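Local coordinates for phosphotransferase system, mannose/fructose/N-acetylgalactosamine-specific component IIB (Thermoanaerobacter tengcongensis, PDB 3LFJ), which probably serves as the IIB component of a mannose-type phosphotransferase system, passing phosphate from a phosphohistidine protein to a sugar during uptake, at residues A[53-58]-A[107-112]; A[100-105]-A[116-121]. One frame throughout, in Å; residues are numbered along the deposited sequence.

Interaction 1 of 2, residues A[53-58]-A[107-112]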
loop_
_atom_site.group_PDB
_atom_site.type_symbol
_atom_site.label_atom_id
_atom_site.label_comp_id
_atom_site.label_asym_id
_atom_site.label_seq_id
_atom_site.Cartn_x
_atom_site.Cartn_y
_atom_site.Cartn_z
ATOM N N ILE A 53 -7.212 -0.442 4.918
ATOM C CA ILE A 53 -5.901 -0.196 5.524
ATOM C C ILE A 53 -5.528 -1.412 6.331
ATOM O O ILE A 53 -6.310 -1.877 7.172
ATOM C CB ILE A 53 -5.913 1.025 6.446
ATOM C CG1 ILE A 53 -6.295 2.282 5.649
ATOM C CG2 ILE A 53 -4.514 1.177 7.102
ATOM C CD1 ILE A 53 -6.512 3.512 6.520
ATOM N N ILE A 54 -4.351 -1.958 6.046
ATOM C CA ILE A 54 -3.857 -3.114 6.799
ATOM C C ILE A 54 -2.657 -2.661 7.612
ATOM O O ILE A 54 -1.615 -2.310 7.053
ATOM C CB ILE A 54 -3.455 -4.310 5.888
ATOM C CG1 ILE A 54 -4.660 -4.780 5.086
ATOM C CG2 ILE A 54 -2.931 -5.450 6.762
ATOM C CD1 ILE A 54 -4.322 -5.858 4.032
ATOM N N ASP A 55 -2.826 -2.612 8.934
ATOM C CA ASP A 55 -1.774 -2.174 9.839
ATOM C C ASP A 55 -2.120 -2.606 11.264
ATOM O O ASP A 55 -3.210 -2.305 11.758
ATOM C CB ASP A 55 -1.652 -0.648 9.785
ATOM C CG ASP A 55 -0.440 -0.159 10.515
ATOM O OD1 ASP A 55 0.686 -0.319 9.978
ATOM O OD2 ASP A 55 -0.586 0.372 11.637
ATOM N N ASP A 56 -1.180 -3.266 11.937
ATOM C CA ASP A 56 -1.452 -3.777 13.287
ATOM C C ASP A 56 -1.572 -2.645 14.287
ATOM O O ASP A 56 -2.351 -2.763 15.236
ATOM C CB ASP A 56 -0.321 -4.693 13.744
ATOM C CG ASP A 56 -0.397 -6.092 13.156
ATOM O OD1 ASP A 56 -1.440 -6.511 12.603
ATOM O OD2 ASP A 56 0.623 -6.812 13.323
ATOM N N GLU A 57 -0.807 -1.567 14.103
ATOM C CA GLU A 57 -0.879 -0.424 15.041
ATOM C C GLU A 57 -2.210 0.292 14.873
ATOM O O GLU A 57 -2.901 0.576 15.857
ATOM C CB GLU A 57 0.266 0.571 14.800
ATOM C CG GLU A 57 1.610 0.113 15.338
ATOM C CD GLU A 57 2.685 1.192 15.302
ATOM O OE1 GLU A 57 2.361 2.383 15.085
ATOM O OE2 GLU A 57 3.868 0.835 15.501
ATOM N N LEU A 58 -2.602 0.589 13.639
ATOM C CA LEU A 58 -3.850 1.328 13.445
ATOM C C LEU A 58 -5.052 0.509 13.905
ATOM O O LEU A 58 -6.043 1.055 14.382
ATOM C CB LEU A 58 -4.014 1.758 11.978
ATOM C CG LEU A 58 -5.273 2.589 11.679
ATOM C CD1 LEU A 58 -5.265 3.912 12.448
ATOM C CD2 LEU A 58 -5.410 2.862 10.182
ATOM N N ILE A 107 6.458 -1.031 4.208
ATOM C CA ILE A 107 6.832 -2.193 3.420
ATOM C C ILE A 107 6.729 -3.494 4.201
ATOM O O ILE A 107 6.221 -4.494 3.685
ATOM C CB ILE A 107 8.253 -2.020 2.817
ATOM C CG1 ILE A 107 8.235 -0.913 1.767
ATOM C CG2 ILE A 107 8.729 -3.338 2.206
ATOM C CD1 ILE A 107 9.619 -0.348 1.456
ATOM N N ASP A 108 7.166 -3.483 5.462
ATOM C CA ASP A 108 7.113 -4.702 6.238
ATOM C C ASP A 108 5.716 -5.305 6.367
ATOM O O ASP A 108 5.536 -6.527 6.317
ATOM C CB ASP A 108 7.695 -4.498 7.621
ATOM C CG ASP A 108 7.816 -5.802 8.367
ATOM O OD1 ASP A 108 7.127 -5.988 9.390
ATOM O OD2 ASP A 108 8.566 -6.687 7.884
ATOM N N THR A 109 4.707 -4.456 6.554
ATOM C CA THR A 109 3.367 -4.984 6.707
ATOM C C THR A 109 2.881 -5.572 5.388
ATOM O O THR A 109 2.224 -6.608 5.369
ATOM C CB THR A 109 2.407 -3.912 7.248
ATOM O OG1 THR A 109 2.908 -3.417 8.506
ATOM C CG2 THR A 109 1.015 -4.488 7.461
ATOM N N CYS A 110 3.246 -4.924 4.284
ATOM C CA CYS A 110 2.927 -5.463 2.974
ATOM C C CYS A 110 3.603 -6.831 2.781
ATOM O O CYS A 110 2.959 -7.789 2.356
ATOM C CB CYS A 110 3.333 -4.469 1.885
ATOM S SG CYS A 110 2.962 -5.070 0.225
ATOM N N LYS A 111 4.881 -6.927 3.141
ATOM C CA LYS A 111 5.600 -8.204 3.046
ATOM C C LYS A 111 4.910 -9.291 3.865
ATOM O O LYS A 111 4.720 -10.410 3.398
ATOM C CB LYS A 111 7.066 -8.051 3.471
ATOM C CG LYS A 111 7.818 -9.387 3.625
ATOM C CD LYS A 111 9.230 -9.136 4.152
ATOM C CE LYS A 111 10.205 -10.238 3.762
ATOM N NZ LYS A 111 9.784 -11.586 4.199
ATOM N N ARG A 112 4.508 -8.955 5.092
ATOM C CA ARG A 112 3.818 -9.943 5.912
ATOM C C ARG A 112 2.542 -10.481 5.261
ATOM O O ARG A 112 2.275 -11.700 5.307
ATOM C CB ARG A 112 3.519 -9.386 7.304
ATOM C CG ARG A 112 4.763 -9.233 8.151
ATOM C CD ARG A 112 4.475 -8.369 9.369
ATOM N NE ARG A 112 3.454 -8.986 10.208
ATOM C CZ ARG A 112 2.691 -8.307 11.062
ATOM N NH1 ARG A 112 2.840 -6.992 11.153
ATOM N NH2 ARG A 112 1.785 -8.945 11.804
HETATM O O HOH W 1 1.377 -3.938 10.928
#
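The guanidinium of R112 turns its NH1/NH2 edge to one oxygen, OD2, of the D56 carboxylate. OD2 lies in the guanidinium plane. It accepts from R112 NH2 at 2.9 Å and from R112 NH1 at 3.1 Å, with the NH2 bond the straighter (153° against 139°). The two planes are 65° apart. Both nitrogens reach OD2 from the same face of the carboxylate; NH2 is on the syn side and tilted out of the plane, NH1 well above it. D56 OD1 is bound separately, by the backbone N of V83, which helps fix the rotation of the carboxylate.

Deeper in, the CG2 methyl of T109 rests 3.4 Å from the carbonyl O of I54. T109 OG1 takes a hydrogen bond from a water that also accepts from D56 N; OG1 is also bonded to N106 OD1. D55 is the N-cap of the next helix, with OD2 accepting from L58 N at 2.8 Å.

The contact joins the C-terminal end of strand 50-54 and the start of helix 56-60 to helix 107-115. V83 of helix 83-91 touches I54, T109 and R112, and F104 of strand 98-104 packs against I54 and T109.

Interaction 2 of 2, residues A[100-105]-A[116-121]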
loop_
_atom_site.group_PDB
_atom_site.type_symbol
_atom_site.label_atom_id
_atom_site.label_comp_id
_atom_site.label_asym_id
_atom_site.label_seq_id
_atom_site.Cartn_x
_atom_site.Cartn_y
_atom_site.Cartn_z
ATOM N N VAL A 100 -11.335 -3.884 -3.458
ATOM C CA VAL A 100 -10.581 -3.172 -2.414
ATOM C C VAL A 100 -9.258 -2.577 -2.898
ATOM O O VAL A 100 -8.513 -3.187 -3.678
ATOM C CB VAL A 100 -10.304 -4.063 -1.161
ATOM C CG1 VAL A 100 -11.611 -4.596 -0.579
ATOM C CG2 VAL A 100 -9.356 -5.194 -1.497
ATOM N N PHE A 101 -8.993 -1.366 -2.419
ATOM C CA PHE A 101 -7.735 -0.660 -2.661
ATOM C C PHE A 101 -6.979 -0.817 -1.340
ATOM O O PHE A 101 -7.409 -0.273 -0.316
ATOM C CB PHE A 101 -8.061 0.807 -2.968
ATOM C CG PHE A 101 -6.871 1.678 -3.293
ATOM C CD1 PHE A 101 -6.756 2.288 -4.551
ATOM C CD2 PHE A 101 -5.907 1.957 -2.327
ATOM C CE1 PHE A 101 -5.689 3.127 -4.849
ATOM C CE2 PHE A 101 -4.828 2.783 -2.633
ATOM C CZ PHE A 101 -4.725 3.379 -3.891
ATOM N N LEU A 102 -5.907 -1.606 -1.346
ATOM C CA LEU A 102 -5.141 -1.839 -0.110
ATOM C C LEU A 102 -4.187 -0.689 0.158
ATOM O O LEU A 102 -3.474 -0.236 -0.739
ATOM C CB LEU A 102 -4.336 -3.124 -0.206
ATOM C CG LEU A 102 -5.126 -4.417 -0.405
ATOM C CD1 LEU A 102 -4.183 -5.596 -0.457
ATOM C CD2 LEU A 102 -6.134 -4.585 0.722
ATOM N N LEU A 103 -4.181 -0.231 1.401
ATOM C CA LEU A 103 -3.286 0.827 1.824
ATOM C C LEU A 103 -2.479 0.340 3.028
ATOM O O LEU A 103 -3.050 -0.074 4.037
ATOM C CB LEU A 103 -4.124 2.063 2.161
ATOM C CG LEU A 103 -3.373 3.337 2.519
ATOM C CD1 LEU A 103 -2.391 3.687 1.413
ATOM C CD2 LEU A 103 -4.385 4.468 2.720
ATOM N N PHE A 104 -1.156 0.363 2.900
ATOM C CA PHE A 104 -0.250 -0.024 4.000
ATOM C C PHE A 104 0.523 1.178 4.461
ATOM O O PHE A 104 0.824 2.066 3.681
ATOM C CB PHE A 104 0.784 -1.073 3.522
ATOM C CG PHE A 104 0.180 -2.314 2.995
ATOM C CD1 PHE A 104 -0.107 -3.363 3.849
ATOM C CD2 PHE A 104 -0.126 -2.445 1.633
ATOM C CE1 PHE A 104 -0.681 -4.548 3.364
ATOM C CE2 PHE A 104 -0.704 -3.626 1.147
ATOM C CZ PHE A 104 -0.975 -4.677 2.009
ATOM N N LYS A 105 0.888 1.191 5.737
ATOM C CA LYS A 105 1.764 2.223 6.249
ATOM C C LYS A 105 3.238 1.982 5.875
ATOM O O LYS A 105 4.014 2.927 5.742
ATOM C CB LYS A 105 1.619 2.270 7.774
ATOM C CG LYS A 105 2.196 3.493 8.446
ATOM C CD LYS A 105 1.940 3.367 9.948
ATOM C CE LYS A 105 2.439 4.591 10.693
ATOM N NZ LYS A 105 2.184 4.396 12.171
ATOM N N GLY A 116 1.846 -14.186 3.681
ATOM C CA GLY A 116 0.690 -14.926 4.147
ATOM C C GLY A 116 -0.257 -15.372 3.047
ATOM O O GLY A 116 -1.289 -15.972 3.327
ATOM N N GLY A 117 0.076 -15.045 1.797
ATOM C CA GLY A 117 -0.664 -15.550 0.652
ATOM C C GLY A 117 -1.614 -14.581 -0.029
ATOM O O GLY A 117 -2.311 -14.937 -0.980
ATOM N N LEU A 118 -1.658 -13.348 0.456
ATOM C CA LEU A 118 -2.534 -12.369 -0.155
ATOM C C LEU A 118 -1.909 -11.883 -1.467
ATOM O O LEU A 118 -0.781 -11.402 -1.497
ATOM C CB LEU A 118 -2.845 -11.229 0.826
ATOM C CG LEU A 118 -4.154 -10.503 0.518
ATOM C CD1 LEU A 118 -4.827 -9.941 1.762
ATOM C CD2 LEU A 118 -3.866 -9.406 -0.480
ATOM N N PRO A 119 -2.652 -12.049 -2.572
ATOM C CA PRO A 119 -2.071 -11.772 -3.885
ATOM C C PRO A 119 -2.150 -10.303 -4.200
ATOM O O PRO A 119 -3.228 -9.729 -4.316
ATOM C CB PRO A 119 -2.952 -12.578 -4.836
ATOM C CG PRO A 119 -4.277 -12.617 -4.182
ATOM C CD PRO A 119 -4.041 -12.533 -2.678
ATOM N N ILE A 120 -0.985 -9.692 -4.282
ATOM C CA ILE A 120 -0.878 -8.320 -4.726
ATOM C C ILE A 120 -0.114 -8.307 -6.043
ATOM O O ILE A 120 0.975 -8.873 -6.136
ATOM C CB ILE A 120 -0.159 -7.479 -3.676
ATOM C CG1 ILE A 120 -1.008 -7.425 -2.404
ATOM C CG2 ILE A 120 0.103 -6.075 -4.211
ATOM C CD1 ILE A 120 -0.377 -6.604 -1.291
ATOM N N THR A 121 -0.706 -7.670 -7.047
ATOM C CA THR A 121 -0.143 -7.694 -8.402
ATOM C C THR A 121 0.628 -6.416 -8.732
ATOM O O THR A 121 1.589 -6.449 -9.505
ATOM C CB THR A 121 -1.220 -7.950 -9.478
ATOM O OG1 THR A 121 -2.323 -7.037 -9.337
ATOM C CG2 THR A 121 -1.731 -9.380 -9.398
#
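L102 and I120 point at each other from the strand and the loop, and their side chains cross at a slant. The CD1 methyl of L102 does the touching. It meets two partners, L118 CD2 at 3.8 Å and I120 CD1 at 4.0 Å. L102 CG lies anti to the carbonyl carbon (chi1 -61°) and the chain then runs extended, which carries CD1 out from the strand to the loop.

F104 and I120 approach from opposite directions. The ethyl arm of I120 is fully extended (chi2 180°), and its CD1 methyl arrives obliquely at the far end of the ring. It is 3.9 Å from F104 CE2 and equally far from F104 CZ. One methyl of I120 therefore bridges L102 and F104, two residues apart on the same side of the strand. L118 reaches L102 through a single branch, CD2. L118 has two conformers and one is described here, so this CD2 contact is less certain than the others.

All four side chains are buried, and the contact is wholly apolar. The CA atoms of L102 and I120 are 9.0 Å apart, so side chains alone fill the distance. The loop turns at G117, where a Schellman motif with positive phi ends helix 107-115.

More apolar groups surround the cluster. L118 also touches I24 and the helix 83-91 residues L87 and W90, while I120 touches A27 and M114. Strand 98-104, helix 107-115 and strand 122-127, reached through this loop, form a beta-alpha-beta crossover, with strand 22-30 between the two parallel strands. Such a crossover, with its connection packed on one face of a parallel sheet, is characteristic of three-layer alpha/beta folds.

How the interactions relate
Both contacts lie on the same face of the central sheet, and their strands 50-54 and 98-104 are neighbours in it. A probable backbone hydrogen bond from I54 N to L103 O joins them directly. Interaction 1 uses helix 107-115; interaction 2 uses the loop that follows it. Their chemistry differs with depth. Interaction 2 is entirely buried and purely apolar. Interaction 1 is graded, from buried I54 and T109 to a partly exposed salt bridge and a bridging water at the C-terminal end of the strands. F104 links the two, since it touches I54 and T109 as well as I120.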